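Local coordinates for protein transcriptional regulator (Vibrio vulnificus, PDB 4IVN) that binds N-acetylmannosamine 6-phosphate, an intermediate of sialic acid catabolism, and probably represses transcription of the nan genes, at residues A[177-182]-A[205-210]. Numbering follows the deposited sequence.
Sequences LWFAVS and VSLTNI
F179 and V205 are neighbours across the strands and project from the same face of the sheet. The ring slants against the valine, and its CE2 comes to 3.4 Å from V205 CG1. The F179 CG sits beside its own backbone N (chi1 -82°); this torsion brings the CD2-CE2 side of the ring against V205. L207 meets the same ring obliquely, with CG 4.2 Å from F179 CD2. V205 uses its other branch for L177: CG2 is 4.1 Å from L177 CD1. Helix 114-126 covers L177, F179 and V205. On the other face, A180 CB lies 3.8 Å from S206 OG, which hydrogen-bonds to S219.

Four backbone hydrogen bonds join the parallel strands. V205 N gives a bond of 2.8 Å to W178 O, and A180 N bonds to V205 O. L207 N then bonds to A180 O. The last, S182 N to L207 O, is longer at 3.2 Å. Just beyond strand 176-181, S182 OG hydrogen-bonds to a bound N-acetylmannosamine 6-phosphate. The two strands and helix 188-199 form a beta-alpha-beta unit of the SIS domain, with this sugar phosphate bound at the C-terminal end of strand 176-181.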
ATOM      1  N   LEU A 177      -6.764 -14.966 -15.207  1.00 31.24           N
ATOM      2  CA  LEU A 177      -7.055 -13.542 -15.388  1.00 30.24           C
ATOM      3  C   LEU A 177      -5.783 -12.790 -14.888  1.00 29.01           C
ATOM      4  O   LEU A 177      -5.163 -13.183 -13.883  1.00 29.60           O
ATOM      5  CB  LEU A 177      -8.183 -13.125 -14.434  1.00 29.50           C
ATOM      6  CG  LEU A 177      -8.498 -11.621 -14.132  1.00 33.30           C
ATOM      7  CD1 LEU A 177      -9.087 -11.066 -15.420  1.00 35.45           C
ATOM      8  CD2 LEU A 177      -9.593 -11.427 -13.087  1.00 37.01           C
ATOM      9  N   TRP A 178      -5.390 -11.725 -15.587  1.00 26.46           N
ATOM     10  CA  TRP A 178      -4.183 -10.922 -15.194  1.00 26.60           C
ATOM     11  C   TRP A 178      -4.535  -9.512 -14.833  1.00 29.07           C
ATOM     12  O   TRP A 178      -5.346  -8.898 -15.508  1.00 33.68           O
ATOM     13  CB  TRP A 178      -3.204 -10.834 -16.325  1.00 26.77           C
ATOM     14  CG  TRP A 178      -2.635 -12.191 -16.523  1.00 29.00           C
ATOM     15  CD1 TRP A 178      -3.164 -13.262 -17.268  1.00 31.36           C
ATOM     16  CD2 TRP A 178      -1.466 -12.675 -15.909  1.00 27.71           C
ATOM     17  NE1 TRP A 178      -2.368 -14.368 -17.139  1.00 32.60           N
ATOM     18  CE2 TRP A 178      -1.318 -14.079 -16.331  1.00 30.22           C
ATOM     19  CE3 TRP A 178      -0.469 -12.078 -15.101  1.00 29.02           C
ATOM     20  CZ2 TRP A 178      -0.218 -14.856 -15.945  1.00 29.73           C
ATOM     21  CZ3 TRP A 178       0.617 -12.873 -14.700  1.00 27.38           C
ATOM     22  CH2 TRP A 178       0.749 -14.231 -15.141  1.00 29.10           C
ATOM     23  N   PHE A 179      -3.894  -8.977 -13.785  1.00 28.31           N
ATOM     24  CA  PHE A 179      -3.956  -7.558 -13.504  1.00 27.50           C
ATOM     25  C   PHE A 179      -2.577  -6.919 -13.755  1.00 31.84           C
ATOM     26  O   PHE A 179      -1.541  -7.425 -13.285  1.00 29.64           O
ATOM     27  CB  PHE A 179      -4.271  -7.402 -12.045  1.00 30.14           C
ATOM     28  CG  PHE A 179      -5.751  -7.529 -11.762  1.00 28.88           C
ATOM     29  CD1 PHE A 179      -6.288  -8.773 -11.505  1.00 28.44           C
ATOM     30  CD2 PHE A 179      -6.592  -6.425 -11.798  1.00 29.14           C
ATOM     31  CE1 PHE A 179      -7.638  -8.936 -11.215  1.00 28.30           C
ATOM     32  CE2 PHE A 179      -7.955  -6.594 -11.536  1.00 28.55           C
ATOM     33  CZ  PHE A 179      -8.475  -7.836 -11.321  1.00 29.33           C
ATOM     34  N   ALA A 180      -2.547  -5.851 -14.524  1.00 29.80           N
ATOM     35  CA  ALA A 180      -1.286  -5.142 -14.852  1.00 28.67           C
ATOM     36  C   ALA A 180      -1.420  -3.878 -14.039  1.00 29.85           C
ATOM     37  O   ALA A 180      -2.306  -3.089 -14.326  1.00 29.17           O
ATOM     38  CB  ALA A 180      -1.216  -4.822 -16.407  1.00 24.90           C
ATOM     39  N   VAL A 181      -0.580  -3.716 -13.003  1.00 28.63           N
ATOM     40  CA  VAL A 181      -0.596  -2.530 -12.147  1.00 27.68           C
ATOM     41  C   VAL A 181       0.542  -1.593 -12.493  1.00 28.93           C
ATOM     42  O   VAL A 181       1.721  -1.917 -12.320  1.00 26.69           O
ATOM     43  CB  VAL A 181      -0.460  -2.908 -10.632  1.00 30.79           C
ATOM     44  CG1 VAL A 181      -0.663  -1.641  -9.730  1.00 26.28           C
ATOM     45  CG2 VAL A 181      -1.486  -4.043 -10.336  1.00 33.57           C
ATOM     46  N   SER A 182       0.204  -0.421 -12.994  1.00 27.13           N
ATOM     47  CA  SER A 182       1.205   0.539 -13.532  1.00 28.14           C
ATOM     48  C   SER A 182       0.493   1.905 -13.575  1.00 28.95           C
ATOM     49  O   SER A 182      -0.495   2.011 -14.284  1.00 28.83           O
ATOM     50  CB  SER A 182       1.590   0.118 -14.950  1.00 29.12           C
ATOM     51  OG  SER A 182       2.489   1.055 -15.539  1.00 28.05           O
ATOM     52  N   VAL A 205      -6.670  -6.945 -16.937  1.00 28.03           N
ATOM     53  CA  VAL A 205      -7.333  -5.731 -16.354  1.00 27.42           C
ATOM     54  C   VAL A 205      -6.179  -4.796 -15.907  1.00 31.77           C
ATOM     55  O   VAL A 205      -5.310  -5.221 -15.154  1.00 33.42           O
ATOM     56  CB  VAL A 205      -8.168  -6.087 -15.092  1.00 27.23           C
ATOM     57  CG1 VAL A 205      -8.751  -4.833 -14.386  1.00 28.33           C
ATOM     58  CG2 VAL A 205      -9.365  -7.001 -15.508  1.00 31.16           C
ATOM     59  N   SER A 206      -6.180  -3.549 -16.345  1.00 32.33           N
ATOM     60  CA  SER A 206      -5.115  -2.634 -15.941  1.00 34.46           C
ATOM     61  C   SER A 206      -5.602  -1.733 -14.841  1.00 35.82           C
ATOM     62  O   SER A 206      -6.731  -1.227 -14.912  1.00 29.64           O
ATOM     63  CB  SER A 206      -4.716  -1.760 -17.121  1.00 34.89           C
ATOM     64  OG  SER A 206      -3.981  -2.625 -17.934  1.00 42.02           O
ATOM     65  N   LEU A 207      -4.727  -1.523 -13.858  1.00 31.44           N
ATOM     66  CA  LEU A 207      -5.013  -0.547 -12.812  1.00 32.99           C
ATOM     67  C   LEU A 207      -4.009   0.566 -12.892  1.00 33.08           C
ATOM     68  O   LEU A 207      -2.858   0.337 -12.550  1.00 31.37           O
ATOM     69  CB  LEU A 207      -4.881  -1.178 -11.462  1.00 33.46           C
ATOM     70  CG  LEU A 207      -5.790  -2.350 -11.096  1.00 36.75           C
ATOM     71  CD1 LEU A 207      -5.666  -2.640  -9.593  1.00 37.87           C
ATOM     72  CD2 LEU A 207      -7.277  -2.050 -11.423  1.00 36.79           C
ATOM     73  N   THR A 208      -4.405   1.775 -13.357  1.00 33.65           N
ATOM     74  CA  THR A 208      -3.384   2.814 -13.698  1.00 32.07           C
ATOM     75  C   THR A 208      -3.902   4.127 -13.165  1.00 32.35           C
ATOM     76  O   THR A 208      -4.937   4.167 -12.483  1.00 31.69           O
ATOM     77  CB  THR A 208      -3.330   3.057 -15.242  1.00 39.50           C
ATOM     78  OG1 THR A 208      -4.598   3.659 -15.624  1.00 38.53           O
ATOM     79  CG2 THR A 208      -3.242   1.791 -15.923  1.00 38.41           C
ATOM     80  N   ASN A 209      -3.171   5.198 -13.454  1.00 29.32           N
ATOM     81  CA  ASN A 209      -3.631   6.540 -13.120  1.00 28.54           C
ATOM     82  C   ASN A 209      -3.631   7.391 -14.377  1.00 32.85           C
ATOM     83  O   ASN A 209      -3.541   8.611 -14.298  1.00 33.31           O
ATOM     84  CB  ASN A 209      -2.624   7.206 -12.093  1.00 28.95           C
ATOM     85  CG  ASN A 209      -2.614   6.511 -10.739  1.00 32.49           C
ATOM     86  OD1 ASN A 209      -3.052   7.086  -9.731  1.00 32.62           O
ATOM     87  ND2 ASN A 209      -2.030   5.352 -10.677  1.00 25.74           N
ATOM     88  N   ILE A 210      -3.817   6.759 -15.537  1.00 31.45           N
ATOM     89  CA  ILE A 210      -3.928   7.525 -16.748  1.00 37.91           C
ATOM     90  C   ILE A 210      -4.866   6.784 -17.737  1.00 34.78           C
ATOM     91  O   ILE A 210      -4.854   5.566 -17.807  1.00 37.20           O
ATOM     92  CB  ILE A 210      -2.513   7.855 -17.321  1.00 38.91           C
ATOM     93  CG1 ILE A 210      -2.610   8.971 -18.330  1.00 42.64           C
ATOM     94  CG2 ILE A 210      -1.847   6.664 -17.871  1.00 36.54           C
ATOM     95  CD1 ILE A 210      -1.976  10.230 -17.800  1.00 42.06           C
TER